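Long-range contacts in putative lipoprotein (Bacteroides thetaiotaomicron, PDB 4Q1Z), which is of unknown function but, as a putative lipoprotein of the DUF4876 family, is probably anchored to a membrane of its gut bacterium: residues Y132-N137 / Y188-G193; L142-I147 / W179-N184; G146-N151 / F269-G274; E194-S199 / S221-N226. All coordinates share one frame; numbering follows the deposited sequence. Where two conformers were deposited one is given.

Contact 1. Residues Y132-N137 / Y188-G193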
# COMPACT_ATOMS: atom_id res chain seq x y z
N TYR A 132 -2.68 1.71 -10.65
CA TYR A 132 -2.60 1.51 -9.19
C TYR A 132 -1.20 1.09 -8.86
O TYR A 132 -0.74 0.08 -9.38
CB TYR A 132 -3.60 0.38 -8.76
CG TYR A 132 -4.98 0.53 -9.37
CD1 TYR A 132 -5.28 -0.05 -10.60
CD2 TYR A 132 -5.94 1.32 -8.76
CE1 TYR A 132 -6.52 0.14 -11.20
CE2 TYR A 132 -7.18 1.53 -9.36
CZ TYR A 132 -7.48 0.92 -10.57
OH TYR A 132 -8.71 1.08 -11.14
N GLU A 133 -0.49 1.89 -8.08
CA GLU A 133 0.88 1.59 -7.69
C GLU A 133 0.90 1.23 -6.21
O GLU A 133 0.48 2.00 -5.37
CB GLU A 133 1.81 2.75 -8.04
CG GLU A 133 3.26 2.48 -7.68
CD GLU A 133 4.26 3.53 -8.13
OE1 GLU A 133 3.98 4.27 -9.10
OE2 GLU A 133 5.34 3.62 -7.49
N ILE A 134 1.34 -0.00 -5.94
CA ILE A 134 1.47 -0.73 -4.67
C ILE A 134 2.94 -0.65 -4.26
O ILE A 134 3.79 -0.85 -5.10
CB ILE A 134 0.96 -2.18 -4.96
CG1 ILE A 134 -0.55 -2.23 -5.05
CG2 ILE A 134 1.51 -3.27 -4.06
CD1 ILE A 134 -1.21 -1.41 -3.97
N TYR A 135 3.22 -0.31 -2.99
CA TYR A 135 4.59 -0.13 -2.48
C TYR A 135 4.87 -0.99 -1.25
O TYR A 135 4.03 -1.09 -0.35
CB TYR A 135 4.81 1.37 -2.14
CG TYR A 135 6.18 1.79 -1.63
CD1 TYR A 135 7.24 2.02 -2.51
CD2 TYR A 135 6.38 2.10 -0.28
CE1 TYR A 135 8.49 2.46 -2.05
CE2 TYR A 135 7.62 2.53 0.19
CZ TYR A 135 8.67 2.73 -0.70
OH TYR A 135 9.89 3.18 -0.25
N ASN A 136 6.07 -1.59 -1.19
CA ASN A 136 6.51 -2.33 -0.02
C ASN A 136 7.08 -1.30 0.93
O ASN A 136 8.21 -0.81 0.74
CB ASN A 136 7.50 -3.44 -0.36
CG ASN A 136 7.95 -4.26 0.84
OD1 ASN A 136 7.71 -3.92 2.00
ND2 ASN A 136 8.62 -5.37 0.58
N ASN A 137 6.25 -0.91 1.92
CA ASN A 137 6.55 0.11 2.93
C ASN A 137 7.18 -0.51 4.21
O ASN A 137 7.58 0.21 5.12
CB ASN A 137 5.23 0.82 3.25
CG ASN A 137 5.33 2.24 3.71
OD1 ASN A 137 6.05 3.07 3.14
ND2 ASN A 137 4.54 2.56 4.71
N TYR A 188 6.46 -13.75 -6.99
CA TYR A 188 6.52 -12.29 -7.12
C TYR A 188 6.87 -11.57 -5.82
O TYR A 188 6.00 -10.95 -5.20
CB TYR A 188 5.22 -11.71 -7.72
CG TYR A 188 4.83 -12.37 -9.02
CD1 TYR A 188 5.37 -11.95 -10.23
CD2 TYR A 188 3.99 -13.48 -9.03
CE1 TYR A 188 5.04 -12.59 -11.43
CE2 TYR A 188 3.68 -14.15 -10.21
CZ TYR A 188 4.19 -13.69 -11.41
OH TYR A 188 3.88 -14.35 -12.58
N PRO A 189 8.18 -11.55 -5.46
CA PRO A 189 8.57 -10.79 -4.27
C PRO A 189 8.73 -9.30 -4.55
O PRO A 189 9.16 -8.89 -5.64
CB PRO A 189 9.92 -11.39 -3.89
CG PRO A 189 10.49 -11.85 -5.18
CD PRO A 189 9.35 -12.20 -6.08
N LEU A 190 8.45 -8.51 -3.51
CA LEU A 190 8.64 -7.08 -3.52
C LEU A 190 9.58 -6.76 -2.35
O LEU A 190 9.32 -7.17 -1.22
CB LEU A 190 7.28 -6.37 -3.43
CG LEU A 190 7.03 -5.13 -4.30
CD1 LEU A 190 7.07 -5.45 -5.77
CD2 LEU A 190 5.70 -4.52 -3.97
N ALA A 191 10.73 -6.17 -2.65
CA ALA A 191 11.72 -5.80 -1.63
C ALA A 191 11.35 -4.45 -1.01
O ALA A 191 10.64 -3.67 -1.66
CB ALA A 191 13.10 -5.71 -2.27
N PRO A 192 11.80 -4.12 0.21
CA PRO A 192 11.52 -2.78 0.76
C PRO A 192 11.97 -1.66 -0.21
O PRO A 192 13.14 -1.63 -0.60
CB PRO A 192 12.34 -2.75 2.07
CG PRO A 192 12.54 -4.16 2.44
CD PRO A 192 12.63 -4.92 1.15
N GLY A 193 11.06 -0.79 -0.60
CA GLY A 193 11.35 0.31 -1.52
C GLY A 193 10.96 0.07 -2.97
O GLY A 193 11.13 0.94 -3.83

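Contact 2. Residues L142-I147 / W179-N184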
# COMPACT_ATOMS: atom_id res chain seq x y z
N LEU A 142 8.29 -8.92 0.85
CA LEU A 142 6.92 -9.43 0.86
C LEU A 142 6.65 -10.14 -0.43
O LEU A 142 7.12 -9.68 -1.48
CB LEU A 142 5.90 -8.29 1.00
CG LEU A 142 5.70 -7.61 2.34
CD1 LEU A 142 5.04 -6.26 2.14
CD2 LEU A 142 4.88 -8.50 3.31
N TYR A 143 5.82 -11.19 -0.41
CA TYR A 143 5.48 -11.87 -1.66
C TYR A 143 4.08 -11.51 -2.08
O TYR A 143 3.13 -11.72 -1.31
CB TYR A 143 5.65 -13.38 -1.53
CG TYR A 143 7.10 -13.78 -1.48
CD1 TYR A 143 7.81 -14.03 -2.65
CD2 TYR A 143 7.76 -13.92 -0.27
CE1 TYR A 143 9.14 -14.43 -2.61
CE2 TYR A 143 9.10 -14.31 -0.22
CZ TYR A 143 9.79 -14.57 -1.39
OH TYR A 143 11.11 -14.93 -1.34
N LEU A 144 3.94 -10.96 -3.29
CA LEU A 144 2.65 -10.53 -3.84
C LEU A 144 1.76 -11.70 -4.27
O LEU A 144 0.57 -11.50 -4.45
CB LEU A 144 2.85 -9.60 -5.05
CG LEU A 144 3.42 -8.22 -4.79
CD1 LEU A 144 3.81 -7.60 -6.08
CD2 LEU A 144 2.42 -7.32 -4.04
N ASP A 145 2.32 -12.89 -4.42
CA ASP A 145 1.60 -14.08 -4.89
C ASP A 145 0.25 -14.29 -4.19
O ASP A 145 0.18 -14.37 -2.96
CB ASP A 145 2.47 -15.33 -4.70
CG ASP A 145 3.82 -15.23 -5.34
OD1 ASP A 145 4.50 -14.21 -5.12
OD2 ASP A 145 4.20 -16.17 -6.05
N GLY A 146 -0.80 -14.38 -4.98
CA GLY A 146 -2.15 -14.65 -4.50
C GLY A 146 -2.85 -13.59 -3.67
O GLY A 146 -3.92 -13.88 -3.12
N ILE A 147 -2.25 -12.38 -3.54
CA ILE A 147 -2.86 -11.26 -2.84
C ILE A 147 -3.98 -10.78 -3.77
O ILE A 147 -3.82 -10.83 -5.00
CB ILE A 147 -1.84 -10.16 -2.45
CG1 ILE A 147 -1.04 -10.59 -1.20
CG2 ILE A 147 -2.53 -8.80 -2.20
CD1 ILE A 147 0.10 -9.73 -0.87
N TRP A 179 -9.84 -9.56 -8.27
CA TRP A 179 -8.69 -10.09 -8.99
C TRP A 179 -7.69 -10.59 -7.96
O TRP A 179 -7.79 -10.22 -6.78
CB TRP A 179 -8.01 -9.03 -9.89
CG TRP A 179 -8.89 -8.38 -10.91
CD1 TRP A 179 -9.70 -7.29 -10.73
CD2 TRP A 179 -8.96 -8.71 -12.31
NE1 TRP A 179 -10.33 -6.98 -11.92
CE2 TRP A 179 -9.85 -7.80 -12.91
CE3 TRP A 179 -8.35 -9.69 -13.11
CZ2 TRP A 179 -10.11 -7.82 -14.29
CZ3 TRP A 179 -8.67 -9.75 -14.47
CH2 TRP A 179 -9.53 -8.82 -15.04
N LYS A 180 -6.72 -11.39 -8.40
CA LYS A 180 -5.61 -11.81 -7.55
C LYS A 180 -4.33 -11.85 -8.35
O LYS A 180 -4.35 -11.94 -9.58
CB LYS A 180 -5.86 -13.15 -6.80
CG LYS A 180 -5.76 -14.43 -7.60
CD LYS A 180 -5.94 -15.59 -6.65
CE LYS A 180 -6.16 -16.89 -7.37
NZ LYS A 180 -6.23 -18.03 -6.42
N PHE A 181 -3.22 -11.75 -7.66
CA PHE A 181 -1.94 -11.87 -8.32
C PHE A 181 -1.72 -13.35 -8.61
O PHE A 181 -2.04 -14.18 -7.75
CB PHE A 181 -0.81 -11.31 -7.42
CG PHE A 181 -0.72 -9.80 -7.35
CD1 PHE A 181 0.04 -9.09 -8.26
CD2 PHE A 181 -1.38 -9.10 -6.33
CE1 PHE A 181 0.15 -7.70 -8.18
CE2 PHE A 181 -1.25 -7.70 -6.24
CZ PHE A 181 -0.51 -7.01 -7.17
N PRO A 182 -1.15 -13.72 -9.78
CA PRO A 182 -0.77 -15.14 -10.00
C PRO A 182 0.45 -15.51 -9.13
O PRO A 182 0.90 -14.71 -8.30
CB PRO A 182 -0.46 -15.18 -11.50
CG PRO A 182 -0.02 -13.81 -11.84
CD PRO A 182 -0.71 -12.86 -10.91
N GLY A 183 0.99 -16.72 -9.30
CA GLY A 183 2.16 -17.16 -8.54
C GLY A 183 1.88 -18.25 -7.53
O GLY A 183 0.83 -18.26 -6.88
N ASN A 184 2.85 -19.17 -7.37
CA ASN A 184 2.81 -20.36 -6.50
C ASN A 184 2.96 -20.01 -5.01
O ASN A 184 2.60 -20.82 -4.15
CB ASN A 184 3.91 -21.37 -6.92
CG ASN A 184 5.33 -21.05 -6.45
OD1 ASN A 184 5.82 -19.91 -6.51
ND2 ASN A 184 6.04 -22.06 -5.95
O HOH W 1 -4.78 -16.32 -3.76

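Contact 3. Residues G146-N151 / F269-G274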
# COMPACT_ATOMS: atom_id res chain seq x y z
N GLY A 146 -0.80 -14.38 -4.98
CA GLY A 146 -2.15 -14.65 -4.50
C GLY A 146 -2.85 -13.59 -3.67
O GLY A 146 -3.92 -13.88 -3.12
N ILE A 147 -2.25 -12.38 -3.54
CA ILE A 147 -2.86 -11.26 -2.84
C ILE A 147 -3.98 -10.78 -3.77
O ILE A 147 -3.82 -10.83 -5.00
CB ILE A 147 -1.84 -10.16 -2.45
CG1 ILE A 147 -1.04 -10.59 -1.20
CG2 ILE A 147 -2.53 -8.80 -2.20
CD1 ILE A 147 0.10 -9.73 -0.87
N TYR A 148 -5.12 -10.38 -3.19
CA TYR A 148 -6.29 -9.95 -3.93
C TYR A 148 -6.37 -8.46 -4.08
O TYR A 148 -5.87 -7.72 -3.23
CB TYR A 148 -7.55 -10.44 -3.22
CG TYR A 148 -7.71 -11.93 -3.22
CD1 TYR A 148 -7.16 -12.71 -2.20
CD2 TYR A 148 -8.41 -12.58 -4.23
CE1 TYR A 148 -7.29 -14.09 -2.20
CE2 TYR A 148 -8.53 -13.97 -4.25
CZ TYR A 148 -7.98 -14.72 -3.23
OH TYR A 148 -8.09 -16.09 -3.24
N PHE A 149 -7.06 -8.02 -5.14
CA PHE A 149 -7.39 -6.65 -5.50
C PHE A 149 -8.85 -6.60 -5.81
O PHE A 149 -9.31 -7.39 -6.64
CB PHE A 149 -6.57 -6.18 -6.73
CG PHE A 149 -6.86 -4.76 -7.16
CD1 PHE A 149 -8.05 -4.44 -7.81
CD2 PHE A 149 -5.93 -3.75 -6.93
CE1 PHE A 149 -8.36 -3.12 -8.14
CE2 PHE A 149 -6.21 -2.43 -7.31
CZ PHE A 149 -7.43 -2.12 -7.91
N ALA A 150 -9.57 -5.64 -5.22
CA ALA A 150 -10.99 -5.43 -5.49
C ALA A 150 -11.38 -3.94 -5.47
O ALA A 150 -10.74 -3.12 -4.80
CB ALA A 150 -11.83 -6.19 -4.46
N ASN A 151 -12.45 -3.62 -6.23
CA ASN A 151 -13.13 -2.34 -6.18
C ASN A 151 -14.46 -2.62 -5.49
O ASN A 151 -15.01 -3.72 -5.63
CB ASN A 151 -13.29 -1.66 -7.56
CG ASN A 151 -14.29 -2.29 -8.49
OD1 ASN A 151 -14.06 -3.36 -9.03
ND2 ASN A 151 -15.43 -1.64 -8.70
N PHE A 269 -6.13 -7.17 -0.33
CA PHE A 269 -6.32 -8.02 0.84
C PHE A 269 -5.68 -9.40 0.67
O PHE A 269 -5.57 -9.94 -0.45
CB PHE A 269 -7.80 -8.15 1.20
CG PHE A 269 -8.72 -8.77 0.18
CD1 PHE A 269 -9.27 -8.01 -0.86
CD2 PHE A 269 -9.12 -10.12 0.29
CE1 PHE A 269 -10.17 -8.58 -1.77
CE2 PHE A 269 -10.01 -10.68 -0.62
CZ PHE A 269 -10.55 -9.90 -1.63
N ARG A 270 -5.25 -9.95 1.81
CA ARG A 270 -4.58 -11.25 1.90
C ARG A 270 -5.43 -12.25 2.68
O ARG A 270 -5.94 -11.94 3.75
CB ARG A 270 -3.19 -11.09 2.56
CG ARG A 270 -2.22 -12.23 2.26
CD ARG A 270 -0.98 -12.17 3.14
NE ARG A 270 0.09 -13.04 2.65
CZ ARG A 270 0.24 -14.32 2.99
NH1 ARG A 270 -0.61 -14.90 3.82
NH2 ARG A 270 1.24 -15.03 2.48
N VAL A 271 -5.59 -13.44 2.13
CA VAL A 271 -6.35 -14.52 2.78
C VAL A 271 -5.29 -15.39 3.46
O VAL A 271 -4.37 -15.84 2.78
CB VAL A 271 -7.30 -15.32 1.82
CG1 VAL A 271 -7.96 -16.48 2.54
CG2 VAL A 271 -8.36 -14.41 1.22
N PRO A 272 -5.35 -15.57 4.79
CA PRO A 272 -4.31 -16.36 5.48
C PRO A 272 -4.21 -17.81 5.02
O PRO A 272 -5.23 -18.46 4.75
CB PRO A 272 -4.72 -16.30 6.96
CG PRO A 272 -5.67 -15.19 7.07
CD PRO A 272 -6.37 -15.09 5.75
N GLU A 273 -2.97 -18.31 4.95
CA GLU A 273 -2.65 -19.69 4.59
C GLU A 273 -3.35 -20.60 5.61
O GLU A 273 -3.14 -20.46 6.82
CB GLU A 273 -1.11 -19.89 4.55
CG GLU A 273 -0.63 -21.31 4.24
CD GLU A 273 -1.04 -21.94 2.92
OE1 GLU A 273 -0.81 -21.31 1.86
OE2 GLU A 273 -1.54 -23.09 2.94
N GLY A 274 -4.25 -21.45 5.10
CA GLY A 274 -5.06 -22.33 5.93
C GLY A 274 -6.52 -21.94 5.87
O GLY A 274 -7.39 -22.81 5.71
O HOH W 2 -3.98 -13.76 -0.44

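Contact 4. Residues E194-S199 / S221-N226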
# COMPACT_ATOMS: atom_id res chain seq x y z
N GLU A 194 10.44 -1.16 -3.24
CA GLU A 194 9.98 -1.58 -4.55
C GLU A 194 8.48 -1.39 -4.67
O GLU A 194 7.74 -1.57 -3.71
CB GLU A 194 10.34 -3.05 -4.82
CG GLU A 194 11.77 -3.28 -5.26
CD GLU A 194 12.11 -4.70 -5.71
OE1 GLU A 194 11.30 -5.62 -5.47
OE2 GLU A 194 13.20 -4.88 -6.30
N SER A 195 8.06 -1.01 -5.87
CA SER A 195 6.65 -0.82 -6.24
C SER A 195 6.20 -1.88 -7.24
O SER A 195 7.00 -2.37 -8.04
CB SER A 195 6.42 0.56 -6.85
OG SER A 195 6.27 1.62 -5.92
N CYS A 196 4.91 -2.21 -7.20
CA CYS A 196 4.21 -2.99 -8.21
C CYS A 196 3.10 -2.11 -8.78
O CYS A 196 2.23 -1.64 -8.03
CB CYS A 196 3.65 -4.30 -7.68
SG CYS A 196 2.84 -5.30 -8.96
N ILE A 197 3.18 -1.83 -10.09
CA ILE A 197 2.15 -1.07 -10.78
C ILE A 197 1.27 -2.06 -11.52
O ILE A 197 1.76 -3.01 -12.14
CB ILE A 197 2.73 0.04 -11.73
CG1 ILE A 197 3.71 0.98 -10.99
CG2 ILE A 197 1.61 0.82 -12.47
CD1 ILE A 197 4.62 1.73 -11.86
N ILE A 198 -0.05 -1.85 -11.42
CA ILE A 198 -1.09 -2.58 -12.14
C ILE A 198 -1.83 -1.54 -12.96
O ILE A 198 -2.29 -0.55 -12.41
CB ILE A 198 -2.05 -3.42 -11.24
CG1 ILE A 198 -1.33 -4.07 -10.04
CG2 ILE A 198 -2.76 -4.45 -12.09
CD1 ILE A 198 -2.24 -4.34 -8.87
N SER A 199 -1.88 -1.74 -14.27
CA SER A 199 -2.57 -0.88 -15.22
C SER A 199 -3.82 -1.57 -15.73
O SER A 199 -3.86 -2.79 -15.79
CB SER A 199 -1.67 -0.53 -16.39
OG SER A 199 -0.84 0.59 -16.14
N SER A 221 4.49 -1.21 -16.71
CA SER A 221 3.71 -1.73 -15.58
C SER A 221 4.04 -3.20 -15.40
O SER A 221 4.16 -3.90 -16.40
CB SER A 221 2.21 -1.57 -15.83
OG SER A 221 1.78 -0.22 -15.92
N GLU A 222 4.21 -3.65 -14.16
CA GLU A 222 4.51 -5.06 -13.84
C GLU A 222 3.33 -5.94 -14.22
O GLU A 222 3.50 -6.98 -14.85
CB GLU A 222 4.82 -5.20 -12.33
CG GLU A 222 6.18 -4.66 -11.90
CD GLU A 222 6.33 -3.15 -11.87
OE1 GLU A 222 5.36 -2.46 -11.48
OE2 GLU A 222 7.43 -2.67 -12.20
N PHE A 223 2.12 -5.49 -13.86
CA PHE A 223 0.87 -6.20 -14.09
C PHE A 223 -0.15 -5.36 -14.84
O PHE A 223 -0.01 -4.14 -14.96
CB PHE A 223 0.26 -6.69 -12.76
CG PHE A 223 0.91 -7.95 -12.26
CD1 PHE A 223 2.10 -7.90 -11.54
CD2 PHE A 223 0.40 -9.20 -12.59
CE1 PHE A 223 2.75 -9.08 -11.14
CE2 PHE A 223 1.05 -10.37 -12.21
CZ PHE A 223 2.21 -10.30 -11.47
N GLU A 224 -1.17 -6.04 -15.39
CA GLU A 224 -2.29 -5.43 -16.08
C GLU A 224 -3.53 -6.27 -15.89
O GLU A 224 -3.43 -7.46 -15.68
CB GLU A 224 -2.02 -5.19 -17.56
CG GLU A 224 -1.82 -6.43 -18.40
CD GLU A 224 -1.83 -6.15 -19.88
OE1 GLU A 224 -2.19 -5.02 -20.27
OE2 GLU A 224 -1.47 -7.06 -20.65
N PHE A 225 -4.70 -5.62 -15.94
CA PHE A 225 -6.02 -6.25 -15.84
C PHE A 225 -6.52 -6.57 -17.26
O PHE A 225 -7.49 -5.95 -17.72
CB PHE A 225 -7.00 -5.31 -15.13
CG PHE A 225 -6.68 -4.99 -13.70
CD1 PHE A 225 -6.94 -5.92 -12.69
CD2 PHE A 225 -6.22 -3.73 -13.33
CE1 PHE A 225 -6.69 -5.61 -11.34
CE2 PHE A 225 -5.98 -3.41 -11.98
CZ PHE A 225 -6.21 -4.36 -11.00
N ASN A 226 -5.84 -7.49 -17.96
CA ASN A 226 -6.23 -7.85 -19.33
C ASN A 226 -7.60 -8.59 -19.36
O ASN A 226 -7.85 -9.48 -18.55
CB ASN A 226 -5.14 -8.70 -19.98
CG ASN A 226 -5.41 -9.17 -21.37
OD1 ASN A 226 -5.96 -8.46 -22.21
ND2 ASN A 226 -4.97 -10.38 -21.66
O HOH W 3 7.16 -0.36 -9.91

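Contact 1. Residues Y132-N137 / Y188-G193
Asn136 and Leu190 meet where the end of strand 131-136, in the large mixed beta sheet, is crossed by the turn that leads into its antiparallel neighbour 195-199. The touching backbones run 79° apart, so side chains and a turn, rather than paired strands, make this contact. The Asn136 carboxamide reaches from the strand to the turn because its CG lies anti to the backbone N (chi1 -179°). Its ND2 donates to Leu190 O over 2.6 Å, and the acceptor lies close to the amide plane of Asn136. Relative to the carbonyl, however, the nitrogen sits well above the C=O plane and is not directed at a lone pair; the bond is short, and bent at the hydrogen as well. ND2 also serves Asp140 O, while OD1 is held by Ser138 OG; both ends of the amide are engaged and its rotation is fixed. With a leucine in place of Asn136, the carbonyls of Leu190 and Asp140 would probably lose this shared donor, and the turn its side-chain tie to the strand end. Leu190 sets its CD2 branch beside the root of this side chain, 4.2 Å from Asn136 CB, and 4.4 Å from Ile134 CG2. Tyr135 approaches along the other flank of the turn: its OH, which is bonded to Tyr366 O, passes 3.5 Å from Gly193 CA. Gly193 has a positive phi (99°) at which a side chain would press on the preceding carbonyl. Its N donates to Asn136 O over 3.1 Å, in the carbonyl plane and nearly straight at the hydrogen.

Contact 2. Residues L142-I147 / W179-N184
Phe181 N and Ile147 O form the stronger of two backbone bonds here: 2.9 Å, with an N-H...O angle of 159° and the donor nearly along the C=O axis. The second, from Gly146 N to Phe181 O at 3.0 Å, is weak because its hydrogen is badly bent from the line. Asp145 lies beside Gly183, its OD2 3.4 Å from Gly183 CA. That carboxylate accepts from backbone amides just past the segment, OD1 from Tyr188 and OD2 from Gly185 and Glu187, and so ties the loop to the turn. A water donates to Gly146 O over 2.7 Å and links it weakly to Lys180 NZ at the outer side of the contact. Packing centres on the Phe181 ring. Leu144 CB stands over the middle of one face, 4.3 Å from the ring centroid, a CH-pi contact. At the rim, Ile147 CB lies 4.0 Å from Phe181 CD2, and Ile147 O approaches near the ring plane. With CG beside its backbone N (chi1 -76°), Phe181 points its ring inward, where Phe223 meets it edge-to-face. The loop is a type II beta turn from Leu144 to Ile147, closed by Ile147 N to Leu144 O, with Gly146 at its positive-phi third position (phi 69°), delivering the chain into strand 148-152 beside its antiparallel partner 177-180.

Contact 3. Residues G146-N151 / F269-G274
Tyr148 and Phe269 face each other as an antiparallel hydrogen-bonded pair, Tyr148 N donating to Phe269 O over 2.8 Å and Phe269 N returning the bond to Tyr148 O over 3.0 Å. The first donor lies almost in line with the carbonyl it meets, whereas the second is tilted from its carbonyl plane. Both side chains rise from the same face of the sheet. Phe269 CG is placed between its own backbone N and carbonyl carbon (chi1 62°), which folds the ring back across the neighbouring strand and over Tyr148. What lies beneath the middle of the phenyl face is therefore not the tyrosine ring but Tyr148 CB, only 3.4 Å from the centroid, a close CH-pi contact. The two rings are almost parallel, with planes at 13°, yet slid so far that their centroids are 5.0 Å apart and they barely overlap. This is the place where strand 265-269 ends against strand 148-152 in the large mixed sheet, and Trp277 meets both rings edge-to-face. At the rim of the phenyl ring, near its plane, Ala150 CB lies 4.0 Å from Phe269 CE1. Beyond the last paired residue, Val271 extends the apolar patch by setting CG2 3.6 Å from Tyr148 CE1, crossing the tyrosine at a slant. A water bridges the two backbones past the last pair, donating to Gly146 O over 2.7 Å and accepting from Val271 N.

Contact 4. Residues E194-S199 / S221-N226
Ile197, Ser199, Phe223 and Phe225 carry the backbone pairing. Phe223 N donates to Ile197 O over 3.0 Å, Ser199 N to Phe223 O over 3.1 Å, and Phe225 N to Ser199 O, the zigzag of bonds expected of parallel strands, with Ile198 opposite Phe223 and Ser199 opposite Glu224. Side-chain polar contacts extend this pattern. Glu222, bent at chi2 (73°), curls its carboxylate back so that OE1 accepts from Ile197 N over 2.7 Å with an N-H...O angle of 170°; the carboxylate thus supplies an acceptor to a strand amide just before the backbone bonds begin. The other oxygen, OE2, is in a salt bridge with Arg387 and is also bonded by Asn397, which fixes the group at both ends. An alanine in place of Glu222 would probably leave the Ile197 amide without its acceptor and the Arg387 charge without its mate. Nearby, the hydroxyls Ser199 OG and Ser221 OG lie 2.8 Å apart. Apolar packing occupies the face bearing Ile198 and Phe223. Ile198 CG2 sits over one face of the Phe225 ring, offset toward its rim, in a CH-pi contact 3.7 Å from the centroid. Cys196 SG approaches the Phe223 ring obliquely, 3.7 Å from CD1, a sulfur-aromatic contact. Met240 of strand 238-245 packs against Ile198, Phe223 and Phe225 on that side. The arrangement is that of two adjacent parallel strands, 195-199 and 223-224, inside a mixed beta sheet, joined by a long connection without helix or strand.

All four contacts reach the same large mixed sheet, at different places across it. Contacts 1 and 4 are buried and meet through adjacent strands 131-136 and 195-199, where Ile134 O receives Cys196 N. Contacts 2 and 3 are only partly buried and share Gly146 and Ile147, and each has a water on Gly146 O. Contact 1 is tied together by a carboxamide, contact 2 by a turn, contact 3 by one antiparallel pair with aromatic cover and contact 4 by parallel pairing with a carboxylate. Phe181 of contact 2 packs on Ile198 of contact 4, as does Phe149, which points away from the Tyr148-Phe269 side of contact 3.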